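Uncharacterized protein MJ0100 (Methanocaldococcus jannaschii, PDB 3KPB) probably makes homocysteine from aspartate semialdehyde and sulfide, and through its C-terminal CBS domain pair, the part described here, binds S-adenosylmethionine and S-methyl-5'-thioadenosine. Local coordinates at residues Lys4-Lys9 and Gly107-Glu112; Pro11-Ser16 and Pro36-His41. All coordinates share one frame; numbering follows the deposited sequence.

Contact 1: Lys4-Lys9 and Gly107-Glu112; sequences KDILSK and GIVTSE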
# COMPACT_ATOMS: atom_id res chain seq x y z
N LYS A 4 8.28 0.12 23.82
CA LYS A 4 7.58 1.14 24.62
C LYS A 4 8.40 2.43 24.73
O LYS A 4 7.88 3.51 25.00
CB LYS A 4 7.22 0.60 26.02
CG LYS A 4 8.38 0.49 27.02
CD LYS A 4 8.12 -0.54 28.14
CE LYS A 4 6.94 -0.10 29.09
NZ LYS A 4 5.58 -0.30 28.42
N ASP A 5 9.70 2.24 24.48
CA ASP A 5 10.73 3.27 24.46
C ASP A 5 10.66 4.19 23.25
O ASP A 5 10.85 5.43 23.37
CB ASP A 5 12.10 2.59 24.35
CG ASP A 5 12.68 2.19 25.69
OD1 ASP A 5 13.88 1.81 25.71
OD2 ASP A 5 11.97 2.25 26.72
N ILE A 6 10.43 3.60 22.08
CA ILE A 6 10.56 4.32 20.81
C ILE A 6 9.24 4.90 20.31
O ILE A 6 9.20 5.57 19.27
CB ILE A 6 11.19 3.44 19.71
CG1 ILE A 6 10.17 2.41 19.18
CG2 ILE A 6 12.46 2.75 20.23
CD1 ILE A 6 10.45 1.95 17.75
N LEU A 7 8.18 4.64 21.06
CA LEU A 7 6.87 5.21 20.77
C LEU A 7 6.90 6.72 21.01
O LEU A 7 7.33 7.17 22.07
CB LEU A 7 5.81 4.55 21.64
CG LEU A 7 4.99 3.39 21.06
CD1 LEU A 7 5.67 2.67 19.86
CD2 LEU A 7 4.62 2.40 22.14
N SER A 8 6.44 7.48 20.02
CA SER A 8 6.62 8.93 20.03
C SER A 8 5.31 9.71 20.03
O SER A 8 5.30 10.92 20.27
CB SER A 8 7.47 9.34 18.83
OG SER A 8 6.82 9.01 17.61
N LYS A 9 4.20 9.03 19.76
CA LYS A 9 2.93 9.70 19.52
C LYS A 9 1.77 8.81 19.96
O LYS A 9 1.97 7.60 20.13
CB LYS A 9 2.81 10.02 18.03
CG LYS A 9 2.87 8.79 17.14
CD LYS A 9 3.09 9.18 15.71
CE LYS A 9 3.05 7.98 14.79
NZ LYS A 9 3.42 8.38 13.39
N GLY A 107 0.20 1.82 20.84
CA GLY A 107 0.81 2.54 19.73
C GLY A 107 0.95 1.67 18.50
O GLY A 107 0.35 0.60 18.42
N ILE A 108 1.75 2.15 17.55
CA ILE A 108 2.07 1.37 16.36
C ILE A 108 3.51 1.66 15.94
O ILE A 108 4.00 2.78 16.08
CB ILE A 108 1.07 1.63 15.20
CG1 ILE A 108 1.37 0.70 14.01
CG2 ILE A 108 1.09 3.10 14.77
CD1 ILE A 108 0.16 0.34 13.19
N VAL A 109 4.18 0.61 15.46
CA VAL A 109 5.54 0.70 14.95
C VAL A 109 5.56 0.38 13.46
O VAL A 109 5.04 -0.65 13.03
CB VAL A 109 6.49 -0.25 15.73
CG1 VAL A 109 7.85 -0.34 15.05
CG2 VAL A 109 6.66 0.23 17.16
N THR A 110 6.17 1.27 12.67
CA THR A 110 6.29 1.05 11.24
C THR A 110 7.73 0.72 10.83
O THR A 110 8.67 0.91 11.61
CB THR A 110 5.77 2.25 10.42
OG1 THR A 110 6.65 3.36 10.57
CG2 THR A 110 4.36 2.65 10.88
N SER A 111 7.88 0.23 9.60
CA SER A 111 9.17 -0.10 9.00
C SER A 111 9.95 1.16 8.63
O SER A 111 11.13 1.08 8.27
CB SER A 111 8.97 -0.97 7.75
OG SER A 111 8.21 -0.29 6.77
N GLU A 112 9.29 2.32 8.69
CA GLU A 112 9.97 3.60 8.54
C GLU A 112 10.47 4.05 9.91
O GLU A 112 11.57 4.60 10.01
CB GLU A 112 9.04 4.66 7.94
CG GLU A 112 8.71 4.44 6.46
CD GLU A 112 7.39 3.70 6.24
OE1 GLU A 112 6.71 4.00 5.24
OE2 GLU A 112 7.03 2.83 7.07
O HOH W 1 2.41 4.97 17.94
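L7 meets V109 where the N-terminal segment of the chain packs on the last strand of the second CBS motif, so the two motifs of this CBS pair are joined by a segment that comes before the first strand. The touching atoms are methyls: CD1 of L7 lies 3.8 Å from CG2 of V109, the two side chains crossing at about a right angle. The same L7 CD1 sits 4.1 Å from the carbonyl O of I108. I6, in the short helix about 3-6, adds a second apolar touch, its CD1 4.2 Å from V109 CG2. One valine methyl thus receives both neighbours. V109 presents it because CG1 takes the position anti to the backbone N (chi1 170°), which sets CG2 anti to the carbonyl carbon. Beta-branched valine suits a buried strand position, while the longer side chains can reach the strand, I6 from that helical turn and L7 from the loop after it. G107 lets the backbone itself face L7: with no side chain on G107, its CA comes within 4.5 Å of L7 CG. No direct hydrogen bond crosses the contact; a water accepts from I108 N at 2.9 Å and donates weakly to K9 O.

Further out, I114 of the helix 111-118 touches both I6 and V109, and backbone bonds from G107 to V98 and from V109 to V96 hold the strand in its sheet. S8, T110, S111 and E112 belong to the experimentally established S-methyl-5'-thioadenosine site. T110 is the N-cap of the helix 111-118: its OG1 accepts a weak bond from E112 N, 3.4 Å away.

Contact 2: Pro11-Ser16 and Pro36-His41; sequences PITAHS and PIVDEH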
# COMPACT_ATOMS: atom_id res chain seq x y z
N PRO A 11 -1.67 6.48 19.96
CA PRO A 11 -2.22 5.53 19.01
C PRO A 11 -3.41 6.14 18.26
O PRO A 11 -4.11 6.99 18.82
CB PRO A 11 -2.66 4.36 19.89
CG PRO A 11 -2.93 4.96 21.22
CD PRO A 11 -2.06 6.17 21.35
N ILE A 12 -3.60 5.74 17.01
CA ILE A 12 -4.80 6.11 16.27
C ILE A 12 -5.51 4.81 15.92
O ILE A 12 -4.96 3.96 15.22
CB ILE A 12 -4.48 6.94 14.99
CG1 ILE A 12 -3.87 8.29 15.39
CG2 ILE A 12 -5.75 7.14 14.16
CD1 ILE A 12 -3.21 9.04 14.25
N THR A 13 -6.73 4.66 16.43
CA THR A 13 -7.52 3.45 16.24
C THR A 13 -8.92 3.81 15.76
O THR A 13 -9.31 4.98 15.75
CB THR A 13 -7.63 2.63 17.55
OG1 THR A 13 -8.33 3.40 18.54
CG2 THR A 13 -6.25 2.24 18.09
N ALA A 14 -9.70 2.79 15.39
CA ALA A 14 -11.09 2.96 14.97
C ALA A 14 -11.91 1.78 15.44
O ALA A 14 -11.37 0.71 15.73
CB ALA A 14 -11.18 3.10 13.46
N HIS A 15 -13.22 1.97 15.51
CA HIS A 15 -14.14 0.88 15.81
C HIS A 15 -14.52 0.11 14.55
O HIS A 15 -14.38 0.63 13.44
CB HIS A 15 -15.37 1.41 16.55
CG HIS A 15 -15.06 1.95 17.91
ND1 HIS A 15 -14.42 1.20 18.88
CD2 HIS A 15 -15.31 3.16 18.47
CE1 HIS A 15 -14.28 1.93 19.97
NE2 HIS A 15 -14.81 3.12 19.75
N SER A 16 -15.00 -1.12 14.71
CA SER A 16 -15.26 -2.00 13.56
C SER A 16 -16.58 -1.72 12.83
O SER A 16 -16.76 -2.15 11.69
CB SER A 16 -15.18 -3.47 13.97
OG SER A 16 -16.35 -3.90 14.65
N PRO A 36 -5.24 0.13 13.47
CA PRO A 36 -5.72 -0.92 14.37
C PRO A 36 -7.20 -0.71 14.68
O PRO A 36 -7.63 0.43 14.89
CB PRO A 36 -4.88 -0.73 15.64
CG PRO A 36 -3.68 0.05 15.20
CD PRO A 36 -4.09 0.88 14.03
N ILE A 37 -7.96 -1.80 14.67
CA ILE A 37 -9.38 -1.75 14.96
C ILE A 37 -9.61 -2.30 16.36
O ILE A 37 -9.09 -3.37 16.71
CB ILE A 37 -10.21 -2.53 13.92
CG1 ILE A 37 -9.90 -2.05 12.49
CG2 ILE A 37 -11.71 -2.45 14.25
CD1 ILE A 37 -10.10 -0.54 12.25
N VAL A 38 -10.35 -1.55 17.18
CA VAL A 38 -10.59 -1.95 18.56
C VAL A 38 -12.09 -2.11 18.79
O VAL A 38 -12.90 -1.52 18.07
CB VAL A 38 -9.99 -0.95 19.57
CG1 VAL A 38 -8.47 -0.95 19.48
CG2 VAL A 38 -10.56 0.46 19.38
N ASP A 39 -12.44 -2.93 19.78
CA ASP A 39 -13.84 -3.07 20.15
C ASP A 39 -14.28 -1.92 21.06
O ASP A 39 -13.49 -1.00 21.34
CB ASP A 39 -14.16 -4.45 20.74
CG ASP A 39 -13.38 -4.77 22.01
OD1 ASP A 39 -12.99 -3.86 22.76
OD2 ASP A 39 -13.18 -5.98 22.27
N GLU A 40 -15.53 -1.97 21.49
CA GLU A 40 -16.13 -0.89 22.28
C GLU A 40 -15.44 -0.73 23.64
O GLU A 40 -15.67 0.26 24.35
CB GLU A 40 -17.64 -1.10 22.43
CG GLU A 40 -18.08 -2.24 23.36
CD GLU A 40 -18.06 -3.63 22.72
OE1 GLU A 40 -18.58 -4.57 23.35
OE2 GLU A 40 -17.54 -3.79 21.59
N HIS A 41 -14.58 -1.69 23.98
CA HIS A 41 -13.79 -1.61 25.21
C HIS A 41 -12.31 -1.23 24.99
O HIS A 41 -11.53 -1.25 25.94
CB HIS A 41 -13.94 -2.89 26.03
CG HIS A 41 -15.35 -3.14 26.47
ND1 HIS A 41 -15.91 -2.49 27.55
CD2 HIS A 41 -16.32 -3.94 25.97
CE1 HIS A 41 -17.16 -2.88 27.70
NE2 HIS A 41 -17.44 -3.76 26.75
O HOH W 2 -15.33 -2.13 17.26
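H15 turns its ring toward the neighbouring strand because CG stands beside the backbone N and anti to the carbonyl carbon (chi1 -66°), and a chi2 of -56° points ND1 at V38 O. The resulting bond is 3.2 Å long and fairly straight, 160° at the hydrogen; the oxygen lies near the ring plane, while ND1 approaches from above the carbonyl plane. The bond flanks the parallel pairing of strands 14-15 and 35-38, centred on A14 and I37, in a beta-alpha-beta crossover of the first CBS motif, with the helix 20-30 connecting the two strands.

A14 is gripped through both its backbone polar atoms. Its N donates to P36 O in the carbonyl plane, and its O accepts from V38 N at 2.9 Å, nearly along the C=O axis. P36 still gives its carbonyl to A14 N, while its ring CD, where an N-H would otherwise point, packs 3.4 Å from I12 O. A14 CB and I37 CD1 meet at 4.0 Å; the small alanine also fits against I26 of the helix 20-30. From I37 the other branch, CG2, packs 3.6 Å from S16 CB. On the face bearing V38, the valine's CG2 lies 3.8 Å from T13 OG1, the two beta-branched side chains crossing at about a right angle, and V105 of the strand 105-110 touches both.

Beyond the strand, D39 forms an Asx turn, OD1 accepting from H41 N, and the same oxygen is bonded by K43 N. V38 O has a second partner besides H15: a water donates to it at 2.6 Å and accepts from S16 N at 2.8 Å.

The centres of the two contacts lie about 17 Å apart. Along the chain, contact 2 is nested inside the loop closed by contact 1: residues 4-9 lead into 11-16, the helix 20-30 crosses to 36-41, and only much later does 107-112 arrive. Contact 2 lies within the first CBS motif and its three-stranded sheet, whereas contact 1 ties the N-terminal segment to the strand 105-110, outermost within this chain in the second three-stranded sheet. They touch directly, G107 CA lying 3.9 Å from P11 CB. Both include residues of the S-methyl-5'-thioadenosine sites, consistent with a ligand-responsive domain pair whose two motifs are linked near its binding sites.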